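Local coordinates for putative modulator of DNA gyrase (Bacteroides thetaiotaomicron, PDB 1VPB), which is probably a metallopeptidase of the PmbA/TldD (peptidase U62) family and a putative modulator of DNA gyrase, at residues A[151-156]-A[160-165]; A[196-201]-A[231-236]; A[142-147]-A[190-195]. One frame throughout, in Å; residues are numbered along the deposited sequence.

Overall arrangement
All three contacts are buried and apolar, on one antiparallel sheet, but each has one partly exposed member: Leu153, Leu234 or Met144. Contact 1 sets the turn after helix 138-150 against strand 159-177. Contact 3 sets that helix against the neighbouring strand, 181-198. Contact 2 uses the end of strand 181-198 and packs it on helix 225-234. Contact 1 is nested in the loop closed by contact 3, while contact 2 follows contact 3 along the chain. Backbone pairing of the two strands ties contact 1 to both others, through Thr197 and Asp195. Contact 2 has four touching residues, with branched side chains on both sides. Contacts 1 and 3 each centre on one side chain, Val162 or Leu192.

Contact 1: A[151-156]-A[160-165]; sequences EALGKD and ISVGSS
Val162 sets CG1 anti to its backbone N (chi1 177°), which leaves CG2 as the branch that meets Ala152 and Leu153. Leu153 turns CG anti to its own carbonyl carbon (chi1 -84°), and this, together with an extended chi2, brings CD2 to the valine. The setting is a helix-to-strand connection. A type II beta turn from Ala152 to Lys155 follows helix 138-150, and the chain then enters strand 159-177 of the antiparallel sheet. The turn is closed by Lys155 N bonding to Ala152 O at 3.0 Å. Gly154 takes the third position, where a type II turn needs positive phi (69°). Lys155 NZ also folds back to Leu153 O in a weak hydrogen bond. Val162 is buried and packs on Ala149 of the helix as well. Its strand neighbour Ser161 points away from the turn, and its OG is hydrogen-bonded to Asp53 and Arg52. Ile160 and Ser161 both face Thr197 in a classic beta bulge, just before the valine. The contact itself is small and apolar. The two branched side chains meet at an oblique angle, with Leu153 CD2 3.9 Å from Val162 CG2. Ala152 CB reaches the same methyl, ending 4.1 Å from Val162 CG2.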
ATOM      1  N   GLU A 151      22.829  12.205 -16.694  1.00 39.89           N
ATOM      2  CA  GLU A 151      22.425  12.084 -18.093  1.00 38.71           C
ATOM      3  C   GLU A 151      21.334  13.074 -18.497  1.00 40.93           C
ATOM      4  O   GLU A 151      21.198  13.392 -19.687  1.00 43.40           O
ATOM      5  CB  GLU A 151      21.956  10.659 -18.412  1.00 39.03           C
ATOM      6  CG  GLU A 151      23.071   9.616 -18.365  1.00 37.59           C
ATOM      7  CD  GLU A 151      22.589   8.200 -18.628  1.00 39.03           C
ATOM      8  OE1 GLU A 151      21.411   8.012 -18.961  1.00 36.68           O
ATOM      9  OE2 GLU A 151      23.422   7.271 -18.506  1.00 39.52           O
ATOM     10  N   ALA A 152      20.559  13.566 -17.540  1.00 40.03           N
ATOM     11  CA  ALA A 152      19.435  14.442 -17.854  1.00 40.90           C
ATOM     12  C   ALA A 152      19.639  15.854 -17.331  1.00 42.53           C
ATOM     13  O   ALA A 152      19.125  16.794 -17.916  1.00 41.46           O
ATOM     14  CB  ALA A 152      18.140  13.876 -17.304  1.00 41.60           C
ATOM     15  N   LEU A 153      20.380  15.971 -16.233  1.00 46.04           N
ATOM     16  CA  LEU A 153      20.506  17.217 -15.502  1.00 47.62           C
ATOM     17  C   LEU A 153      21.070  18.244 -16.442  1.00 48.25           C
ATOM     18  O   LEU A 153      22.064  17.970 -17.130  1.00 49.42           O
ATOM     19  CB  LEU A 153      21.375  17.041 -14.241  1.00 46.45           C
ATOM     20  CG  LEU A 153      20.636  16.520 -13.016  1.00 49.77           C
ATOM     21  CD1 LEU A 153      21.581  16.126 -11.870  1.00 51.61           C
ATOM     22  CD2 LEU A 153      19.613  17.543 -12.529  1.00 55.96           C
ATOM     23  N   GLY A 154      20.374  19.386 -16.524  1.00 50.44           N
ATOM     24  CA  GLY A 154      20.788  20.516 -17.355  1.00 49.38           C
ATOM     25  C   GLY A 154      20.701  20.319 -18.859  1.00 49.30           C
ATOM     26  O   GLY A 154      21.204  21.140 -19.618  1.00 50.30           O
ATOM     27  N   LYS A 155      20.080  19.239 -19.313  1.00 48.28           N
ATOM     28  CA  LYS A 155      20.051  18.931 -20.737  1.00 48.69           C
ATOM     29  C   LYS A 155      18.872  19.589 -21.427  1.00 48.33           C
ATOM     30  O   LYS A 155      18.809  19.582 -22.657  1.00 51.74           O
ATOM     31  CB  LYS A 155      19.964  17.414 -20.982  1.00 50.11           C
ATOM     32  CG  LYS A 155      21.133  16.622 -20.457  1.00 56.64           C
ATOM     33  CD  LYS A 155      22.376  16.817 -21.297  1.00 61.05           C
ATOM     34  CE  LYS A 155      23.504  15.937 -20.782  1.00 65.54           C
ATOM     35  NZ  LYS A 155      23.908  16.283 -19.379  1.00 66.41           N
ATOM     36  N   ASP A 156      17.920  20.129 -20.665  1.00 45.17           N
ATOM     37  CA  ASP A 156      16.754  20.748 -21.285  1.00 41.98           C
ATOM     38  C   ASP A 156      16.095  21.717 -20.317  1.00 42.90           C
ATOM     39  O   ASP A 156      15.813  21.373 -19.153  1.00 39.84           O
ATOM     40  CB  ASP A 156      15.771  19.694 -21.785  1.00 42.96           C
ATOM     41  CG  ASP A 156      14.635  20.283 -22.613  1.00 45.73           C
ATOM     42  OD1 ASP A 156      13.853  21.112 -22.101  1.00 46.39           O
ATOM     43  OD2 ASP A 156      14.441  19.950 -23.798  1.00 50.59           O
ATOM     44  N   ILE A 160      11.984  20.336 -14.713  1.00 38.04           N
ATOM     45  CA  ILE A 160      11.698  20.834 -13.374  1.00 38.52           C
ATOM     46  C   ILE A 160      12.481  20.051 -12.301  1.00 38.29           C
ATOM     47  O   ILE A 160      13.079  20.655 -11.414  1.00 38.75           O
ATOM     48  CB  ILE A 160      10.183  20.746 -13.122  1.00 40.30           C
ATOM     49  CG1 ILE A 160       9.485  21.813 -13.973  1.00 43.40           C
ATOM     50  CG2 ILE A 160       9.855  20.934 -11.635  1.00 47.07           C
ATOM     51  CD1 ILE A 160       7.999  21.715 -13.939  1.00 50.94           C
ATOM     52  N   SER A 161      12.487  18.728 -12.407  1.00 37.97           N
ATOM     53  CA  SER A 161      13.144  17.887 -11.412  1.00 39.97           C
ATOM     54  C   SER A 161      13.614  16.587 -12.052  1.00 38.41           C
ATOM     55  O   SER A 161      12.899  16.027 -12.889  1.00 39.14           O
ATOM     56  CB  SER A 161      12.160  17.550 -10.292  1.00 43.28           C
ATOM     57  OG  SER A 161      12.796  16.802  -9.270  1.00 51.60           O
ATOM     58  N   VAL A 162      14.807  16.136 -11.640  1.00 37.02           N
ATOM     59  CA  VAL A 162      15.358  14.840 -12.052  1.00 35.77           C
ATOM     60  C   VAL A 162      15.631  14.016 -10.795  1.00 34.23           C
ATOM     61  O   VAL A 162      16.474  14.376  -9.999  1.00 38.03           O
ATOM     62  CB  VAL A 162      16.685  14.982 -12.806  1.00 35.28           C
ATOM     63  CG1 VAL A 162      17.275  13.590 -13.163  1.00 39.13           C
ATOM     64  CG2 VAL A 162      16.501  15.869 -14.075  1.00 34.00           C
ATOM     65  N   GLY A 163      14.874  12.966 -10.635  1.00 36.14           N
ATOM     66  CA  GLY A 163      15.090  11.997  -9.567  1.00 36.76           C
ATOM     67  C   GLY A 163      15.780  10.768 -10.117  1.00 35.51           C
ATOM     68  O   GLY A 163      15.569  10.374 -11.265  1.00 35.45           O
ATOM     69  N   SER A 164      16.630  10.155  -9.306  1.00 34.29           N
ATOM     70  CA  SER A 164      17.158   8.845  -9.637  1.00 34.32           C
ATOM     71  C   SER A 164      17.257   8.003  -8.375  1.00 32.56           C
ATOM     72  O   SER A 164      17.311   8.521  -7.245  1.00 35.48           O
ATOM     73  CB  SER A 164      18.535   8.967 -10.303  1.00 35.69           C
ATOM     74  OG  SER A 164      19.444   9.704  -9.524  1.00 37.46           O
ATOM     75  N   SER A 165      17.338   6.718  -8.564  1.00 31.72           N
ATOM     76  CA  SER A 165      17.347   5.781  -7.463  1.00 33.01           C
ATOM     77  C   SER A 165      18.199   4.571  -7.776  1.00 35.80           C
ATOM     78  O   SER A 165      18.237   4.090  -8.929  1.00 35.54           O
ATOM     79  CB  SER A 165      15.926   5.268  -7.208  1.00 39.08           C
ATOM     80  OG  SER A 165      15.051   6.376  -7.004  1.00 49.72           O
TER

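Contact 2: A[196-201]-A[231-236]; sequences ITIRGE and ERVLRK
Ile198 lies against Val233, with the two branched side chains meeting tip to tip. Ile198 CG2 touches Val233 CG1 at 3.7 Å. The other branches also meet, Ile198 CG1 lying 3.8 Å from Val233 CG2. Ile198 holds CG1 between its backbone N and carbonyl carbon (chi1 72°), and the rest of the chain is extended. This sends Ile198 CD1 on past the valine to the helix backbone, where it comes 3.7 Å from Val233 O. Ile198 CD1 also reaches Leu234 CD2 at 4.0 Å. Here the two side chains cross at about a right angle.

Ile196, two residues earlier on the strand, crosses the Val233 side chain at about a right angle. Ile196 CG2 is 4.0 Å from Val233 CG1. Ile196 O also lies 3.9 Å from Val233 CG2, so the valine packs on strand backbone as well as on side chains. Val233 CG1 thus touches the CG2 branches of both isoleucines. Thr197, between them, points away from the helix.

This is helix-on-sheet packing at the end of strand 181-198. Helix 225-234 lies on one face of the antiparallel sheet, and Ile196 also packs on its Ala229 and Leu230. Neighbouring strand 207-214 supplies Ala208, which touches Val233, while Ile196 packs on Ala152 in the turn that leaves helix 138-150.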
ATOM      1  N   ILE A 196      11.647  11.997 -14.195  1.00 38.04           N
ATOM      2  CA  ILE A 196      11.889  13.351 -14.616  1.00 38.37           C
ATOM      3  C   ILE A 196      10.565  14.046 -14.815  1.00 38.57           C
ATOM      4  O   ILE A 196       9.672  13.469 -15.389  1.00 37.84           O
ATOM      5  CB  ILE A 196      12.652  13.364 -15.956  1.00 36.71           C
ATOM      6  CG1 ILE A 196      13.975  12.625 -15.787  1.00 37.77           C
ATOM      7  CG2 ILE A 196      12.842  14.806 -16.449  1.00 37.81           C
ATOM      8  CD1 ILE A 196      14.851  12.571 -17.009  1.00 42.94           C
ATOM      9  N   THR A 197      10.479  15.272 -14.328  1.00 39.36           N
ATOM     10  CA  THR A 197       9.302  16.106 -14.471  1.00 40.84           C
ATOM     11  C   THR A 197       9.675  17.363 -15.237  1.00 40.94           C
ATOM     12  O   THR A 197      10.746  17.943 -15.018  1.00 38.95           O
ATOM     13  CB  THR A 197       8.762  16.443 -13.091  1.00 43.91           C
ATOM     14  OG1 THR A 197       8.204  15.247 -12.510  1.00 44.72           O
ATOM     15  CG2 THR A 197       7.607  17.429 -13.172  1.00 42.34           C
ATOM     16  N   ILE A 198       8.793  17.788 -16.138  1.00 40.40           N
ATOM     17  CA  ILE A 198       9.062  18.956 -16.952  1.00 42.44           C
ATOM     18  C   ILE A 198       7.894  19.924 -16.981  1.00 43.34           C
ATOM     19  O   ILE A 198       6.780  19.587 -16.578  1.00 41.74           O
ATOM     20  CB  ILE A 198       9.459  18.560 -18.406  1.00 42.64           C
ATOM     21  CG1 ILE A 198       8.250  18.037 -19.197  1.00 39.72           C
ATOM     22  CG2 ILE A 198      10.596  17.519 -18.380  1.00 43.44           C
ATOM     23  CD1 ILE A 198       8.561  17.798 -20.654  1.00 43.54           C
ATOM     24  N   ARG A 199       8.185  21.132 -17.449  0.50 42.98           N
ATOM     25  CA  ARG A 199       7.190  22.184 -17.648  0.50 43.79           C
ATOM     26  C   ARG A 199       6.438  21.909 -18.941  0.50 44.28           C
ATOM     27  O   ARG A 199       7.033  21.910 -20.019  0.50 43.38           O
ATOM     28  CB  ARG A 199       7.877  23.556 -17.739  0.50 43.13           C
ATOM     29  CG  ARG A 199       6.929  24.760 -17.828  0.50 43.55           C
ATOM     30  CD  ARG A 199       7.626  26.080 -18.179  0.50 40.98           C
ATOM     31  NE  ARG A 199       8.044  26.127 -19.587  0.50 38.47           N
ATOM     32  CZ  ARG A 199       9.304  26.146 -20.039  0.50 34.02           C
ATOM     33  NH1 ARG A 199      10.350  26.133 -19.215  0.50 35.21           N
ATOM     34  NH2 ARG A 199       9.520  26.183 -21.351  0.50 33.64           N
ATOM     35  N   GLY A 200       5.136  21.661 -18.819  1.00 45.25           N
ATOM     36  CA  GLY A 200       4.272  21.465 -19.973  1.00 48.30           C
ATOM     37  C   GLY A 200       3.624  22.791 -20.348  1.00 49.95           C
ATOM     38  O   GLY A 200       4.180  23.858 -20.068  1.00 48.57           O
ATOM     39  N   GLU A 201       2.461  22.718 -20.992  1.00 53.82           N
ATOM     40  CA  GLU A 201       1.659  23.908 -21.275  1.00 56.77           C
ATOM     41  C   GLU A 201       0.807  24.277 -20.060  1.00 58.42           C
ATOM     42  O   GLU A 201       0.313  23.416 -19.328  1.00 57.88           O
ATOM     43  CB  GLU A 201       0.770  23.693 -22.499  1.00 58.46           C
ATOM     44  CG  GLU A 201      -0.385  22.718 -22.284  1.00 58.30           C
ATOM     45  N   GLU A 231      13.883  11.484 -22.759  1.00 41.83           N
ATOM     46  CA  GLU A 231      13.264  11.286 -24.081  1.00 45.69           C
ATOM     47  C   GLU A 231      11.766  10.969 -23.947  1.00 42.87           C
ATOM     48  O   GLU A 231      10.955  11.533 -24.657  1.00 43.98           O
ATOM     49  CB  GLU A 231      14.003  10.191 -24.866  1.00 44.25           C
ATOM     50  CG  GLU A 231      15.461  10.540 -25.181  1.00 50.88           C
ATOM     51  CD  GLU A 231      16.301   9.337 -25.652  1.00 53.95           C
ATOM     52  OE1 GLU A 231      15.827   8.164 -25.548  1.00 57.99           O
ATOM     53  OE2 GLU A 231      17.460   9.574 -26.120  1.00 59.03           O
ATOM     54  N   ARG A 232      11.412  10.123 -23.003  1.00 43.05           N
ATOM     55  CA  ARG A 232      10.021   9.746 -22.737  1.00 44.76           C
ATOM     56  C   ARG A 232       9.142  10.880 -22.234  1.00 48.73           C
ATOM     57  O   ARG A 232       7.960  10.984 -22.599  1.00 49.37           O
ATOM     58  CB  ARG A 232       9.958   8.620 -21.728  1.00 44.42           C
ATOM     59  CG  ARG A 232      10.328   7.318 -22.343  1.00 47.14           C
ATOM     60  CD  ARG A 232      10.799   6.293 -21.348  1.00 48.44           C
ATOM     61  NE  ARG A 232       9.740   5.847 -20.451  1.00 47.56           N
ATOM     62  CZ  ARG A 232       8.794   4.968 -20.798  1.00 51.26           C
ATOM     63  NH1 ARG A 232       8.708   4.515 -22.056  1.00 53.45           N
ATOM     64  NH2 ARG A 232       7.913   4.574 -19.887  1.00 53.08           N
ATOM     65  N   VAL A 233       9.680  11.723 -21.372  1.00 45.52           N
ATOM     66  CA  VAL A 233       8.840  12.786 -20.849  1.00 43.84           C
ATOM     67  C   VAL A 233       8.643  13.888 -21.893  1.00 41.07           C
ATOM     68  O   VAL A 233       7.582  14.491 -21.927  1.00 43.29           O
ATOM     69  CB  VAL A 233       9.350  13.357 -19.519  1.00 40.78           C
ATOM     70  CG1 VAL A 233      10.700  14.079 -19.688  1.00 38.79           C
ATOM     71  CG2 VAL A 233       8.268  14.227 -18.898  1.00 43.60           C
ATOM     72  N   LEU A 234       9.653  14.141 -22.729  1.00 39.19           N
ATOM     73  CA  LEU A 234       9.542  15.155 -23.772  1.00 41.38           C
ATOM     74  C   LEU A 234       8.519  14.746 -24.842  1.00 43.82           C
ATOM     75  O   LEU A 234       7.910  15.594 -25.463  1.00 42.22           O
ATOM     76  CB  LEU A 234      10.896  15.438 -24.441  1.00 39.86           C
ATOM     77  CG  LEU A 234      11.975  16.080 -23.558  1.00 43.48           C
ATOM     78  CD1 LEU A 234      13.348  16.055 -24.219  1.00 45.96           C
ATOM     79  CD2 LEU A 234      11.600  17.505 -23.163  1.00 44.73           C
ATOM     80  N   ARG A 235       8.366  13.444 -25.049  1.00 44.86           N
ATOM     81  CA  ARG A 235       7.406  12.909 -26.002  1.00 49.84           C
ATOM     82  C   ARG A 235       5.979  13.096 -25.531  1.00 47.68           C
ATOM     83  O   ARG A 235       5.049  12.907 -26.312  1.00 51.47           O
ATOM     84  CB  ARG A 235       7.679  11.413 -26.231  1.00 50.16           C
ATOM     85  CG  ARG A 235       8.792  11.172 -27.253  1.00 55.74           C
ATOM     86  CD  ARG A 235       9.103   9.681 -27.482  1.00 56.82           C
ATOM     87  NE  ARG A 235      10.154   9.508 -28.484  1.00 66.34           N
ATOM     88  N   LYS A 236       5.805  13.440 -24.259  1.00 44.71           N
ATOM     89  CA  LYS A 236       4.478  13.677 -23.700  1.00 45.23           C
ATOM     90  C   LYS A 236       3.974  15.099 -24.014  1.00 44.49           C
ATOM     91  O   LYS A 236       2.835  15.420 -23.717  1.00 47.08           O
ATOM     92  CB  LYS A 236       4.467  13.461 -22.188  1.00 45.49           C
ATOM     93  CG  LYS A 236       4.843  12.024 -21.737  1.00 44.22           C
ATOM     94  CD  LYS A 236       4.312  11.757 -20.328  1.00 45.87           C
ATOM     95  CE  LYS A 236       4.566  10.323 -19.859  1.00 54.77           C
ATOM     96  NZ  LYS A 236       3.756   9.978 -18.620  1.00 50.51           N
TER

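Contact 3: A[142-147]-A[190-195]; sequences IEMAKA and YSLSAD
Leu192 rises from its strand with CB pointing at the helix. CG is anti to the carbonyl carbon (chi1 -77°), beside the backbone N, and from there the two methyls spread against the helix. Leu192 CD1 lies 4.0 Å from Met144 CB. Leu192 CD2 comes to 3.8 Å from the same Met144 CB and also lies 4.0 Å from Ala145 N. Leu192 CD2 is also 3.6 Å from Ser165 O of strand 159-177. The leucine meets mainly the root of the methionine, at CB, and the helix backbone; Met144 SD is more distant, 4.4 Å from Leu192 CD1. Met144 continues outward in an extended chain (chi2 174°), and its end leads away from the strand; the Met144 side chain also packs on Met217 and Lys222.

Helix 138-150 packs here on one face of the six-stranded antiparallel sheet, against strand 181-198. Ala145 gives the helix a small residue at its nearest approach, where its CA is 6.7 Å from Leu192 CA. The strand beside it in the sheet, 159-177, joins the same packing. Its Tyr166 touches Leu192, and its Ser164 OG hydrogen-bonds to Ala145 O. Ile225, at the start of helix 225-234, also packs on Leu192, so both helices contribute to its surroundings. Elsewhere on the helix, Lys146 NZ and Glu143 OE2, one turn apart, form a salt bridge at 3.1 Å whose hydrogen bond is weak.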
ATOM      1  N   ILE A 142      25.874   4.311  -4.981  0.50 34.01           N
ATOM      2  CA  ILE A 142      25.373   5.669  -5.067  0.50 31.68           C
ATOM      3  C   ILE A 142      25.941   6.430  -6.279  0.50 33.36           C
ATOM      4  O   ILE A 142      25.247   7.251  -6.881  0.50 35.44           O
ATOM      5  CB  ILE A 142      25.595   6.437  -3.755  0.50 32.13           C
ATOM      6  CG1 ILE A 142      24.743   7.699  -3.775  0.50 32.36           C
ATOM      7  CG2 ILE A 142      27.064   6.770  -3.564  0.50 35.95           C
ATOM      8  CD1 ILE A 142      24.995   8.618  -2.653  0.50 29.88           C
ATOM      9  N   GLU A 143      27.178   6.144  -6.679  1.00 37.72           N
ATOM     10  CA  GLU A 143      27.705   6.717  -7.922  1.00 38.25           C
ATOM     11  C   GLU A 143      26.880   6.371  -9.169  1.00 35.55           C
ATOM     12  O   GLU A 143      26.709   7.215 -10.094  1.00 33.98           O
ATOM     13  CB  GLU A 143      29.160   6.297  -8.175  1.00 39.85           C
ATOM     14  CG  GLU A 143      30.189   6.966  -7.277  1.00 55.11           C
ATOM     15  CD  GLU A 143      30.164   8.489  -7.333  1.00 62.08           C
ATOM     16  OE1 GLU A 143      30.072   9.048  -8.452  1.00 47.43           O
ATOM     17  OE2 GLU A 143      30.209   9.118  -6.243  1.00 64.30           O
ATOM     18  N   MET A 144      26.428   5.121  -9.261  1.00 37.64           N
ATOM     19  CA  MET A 144      25.547   4.742 -10.365  1.00 35.91           C
ATOM     20  C   MET A 144      24.299   5.599 -10.411  1.00 37.20           C
ATOM     21  O   MET A 144      23.876   5.971 -11.486  1.00 35.22           O
ATOM     22  CB  MET A 144      25.129   3.280 -10.285  1.00 39.26           C
ATOM     23  CG  MET A 144      26.276   2.303 -10.450  1.00 39.09           C
ATOM     24  SD  MET A 144      25.799   0.587 -10.177  1.00 37.77           S
ATOM     25  CE  MET A 144      27.365  -0.102  -9.860  1.00 43.25           C
ATOM     26  N   ALA A 145      23.681   5.859  -9.254  1.00 36.88           N
ATOM     27  CA  ALA A 145      22.480   6.681  -9.231  1.00 38.01           C
ATOM     28  C   ALA A 145      22.798   8.116  -9.632  1.00 39.94           C
ATOM     29  O   ALA A 145      22.055   8.779 -10.372  1.00 34.86           O
ATOM     30  CB  ALA A 145      21.853   6.609  -7.889  1.00 37.75           C
ATOM     31  N   LYS A 146      23.950   8.624  -9.172  1.00 38.63           N
ATOM     32  CA  LYS A 146      24.394   9.922  -9.625  1.00 38.88           C
ATOM     33  C   LYS A 146      24.591   9.990 -11.131  1.00 38.29           C
ATOM     34  O   LYS A 146      24.185  10.956 -11.769  1.00 37.64           O
ATOM     35  CB  LYS A 146      25.708  10.292  -8.975  1.00 39.39           C
ATOM     36  CG  LYS A 146      25.669  10.482  -7.530  1.00 45.38           C
ATOM     37  CD  LYS A 146      26.978  11.182  -7.124  1.00 51.27           C
ATOM     38  CE  LYS A 146      27.458  10.689  -5.794  1.00 48.41           C
ATOM     39  NZ  LYS A 146      28.570  11.572  -5.311  1.00 42.94           N
ATOM     40  N   ALA A 147      25.227   8.977 -11.705  1.00 38.09           N
ATOM     41  CA  ALA A 147      25.435   8.937 -13.160  1.00 38.38           C
ATOM     42  C   ALA A 147      24.121   8.939 -13.919  1.00 37.92           C
ATOM     43  O   ALA A 147      24.021   9.537 -14.968  1.00 36.59           O
ATOM     44  CB  ALA A 147      26.251   7.728 -13.550  1.00 40.35           C
ATOM     45  N   TYR A 190      19.045  -6.063  -8.185  1.00 30.51           N
ATOM     46  CA  TYR A 190      19.571  -4.733  -8.256  1.00 30.97           C
ATOM     47  C   TYR A 190      18.725  -3.929  -9.229  1.00 32.97           C
ATOM     48  O   TYR A 190      18.223  -4.479 -10.216  1.00 34.28           O
ATOM     49  CB  TYR A 190      20.993  -4.747  -8.832  1.00 31.47           C
ATOM     50  CG  TYR A 190      21.966  -5.667  -8.124  1.00 30.85           C
ATOM     51  CD1 TYR A 190      22.064  -7.009  -8.477  1.00 30.61           C
ATOM     52  CD2 TYR A 190      22.801  -5.201  -7.113  1.00 36.69           C
ATOM     53  CE1 TYR A 190      22.954  -7.861  -7.816  1.00 29.76           C
ATOM     54  CE2 TYR A 190      23.696  -6.043  -6.468  1.00 37.64           C
ATOM     55  CZ  TYR A 190      23.772  -7.360  -6.821  1.00 34.12           C
ATOM     56  OH  TYR A 190      24.689  -8.219  -6.220  1.00 37.95           O
ATOM     57  N   SER A 191      18.568  -2.642  -8.951  1.00 31.56           N
ATOM     58  CA  SER A 191      17.798  -1.779  -9.841  1.00 35.24           C
ATOM     59  C   SER A 191      18.267  -0.365  -9.846  1.00 34.34           C
ATOM     60  O   SER A 191      18.771   0.155  -8.838  1.00 34.78           O
ATOM     61  CB  SER A 191      16.327  -1.838  -9.467  1.00 37.54           C
ATOM     62  OG  SER A 191      15.543  -1.270 -10.496  1.00 47.06           O
ATOM     63  N   LEU A 192      18.112   0.288 -11.006  1.00 31.38           N
ATOM     64  CA  LEU A 192      18.400   1.697 -11.151  1.00 30.67           C
ATOM     65  C   LEU A 192      17.250   2.333 -11.885  1.00 33.13           C
ATOM     66  O   LEU A 192      16.688   1.752 -12.812  1.00 33.33           O
ATOM     67  CB  LEU A 192      19.681   1.935 -11.954  1.00 33.79           C
ATOM     68  CG  LEU A 192      21.031   1.717 -11.257  1.00 34.50           C
ATOM     69  CD1 LEU A 192      22.136   1.544 -12.343  1.00 35.31           C
ATOM     70  CD2 LEU A 192      21.339   2.861 -10.353  1.00 33.57           C
ATOM     71  N   SER A 193      16.898   3.535 -11.493  1.00 32.86           N
ATOM     72  CA  SER A 193      15.799   4.228 -12.120  1.00 33.66           C
ATOM     73  C   SER A 193      16.022   5.726 -12.194  1.00 36.26           C
ATOM     74  O   SER A 193      16.863   6.320 -11.501  1.00 34.66           O
ATOM     75  CB  SER A 193      14.473   3.920 -11.403  1.00 38.80           C
ATOM     76  OG  SER A 193      14.416   4.577 -10.168  1.00 42.20           O
ATOM     77  N   ALA A 194      15.299   6.333 -13.124  1.00 33.57           N
ATOM     78  CA  ALA A 194      15.184   7.794 -13.220  1.00 34.74           C
ATOM     79  C   ALA A 194      13.727   8.198 -13.301  1.00 32.93           C
ATOM     80  O   ALA A 194      12.922   7.489 -13.874  1.00 35.61           O
ATOM     81  CB  ALA A 194      15.894   8.347 -14.452  1.00 34.96           C
ATOM     82  N   ASP A 195      13.422   9.374 -12.771  1.00 37.78           N
ATOM     83  CA  ASP A 195      12.099   9.970 -12.951  1.00 39.23           C
ATOM     84  C   ASP A 195      12.297  11.469 -13.170  1.00 39.53           C
ATOM     85  O   ASP A 195      13.059  12.137 -12.448  1.00 39.14           O
ATOM     86  CB  ASP A 195      11.171   9.641 -11.778  1.00 41.85           C
ATOM     87  CG  ASP A 195      11.657  10.200 -10.493  1.00 49.34           C
ATOM     88  OD1 ASP A 195      11.496  11.432 -10.319  1.00 70.57           O
ATOM     89  OD2 ASP A 195      12.210   9.519  -9.600  1.00 74.92           O
TER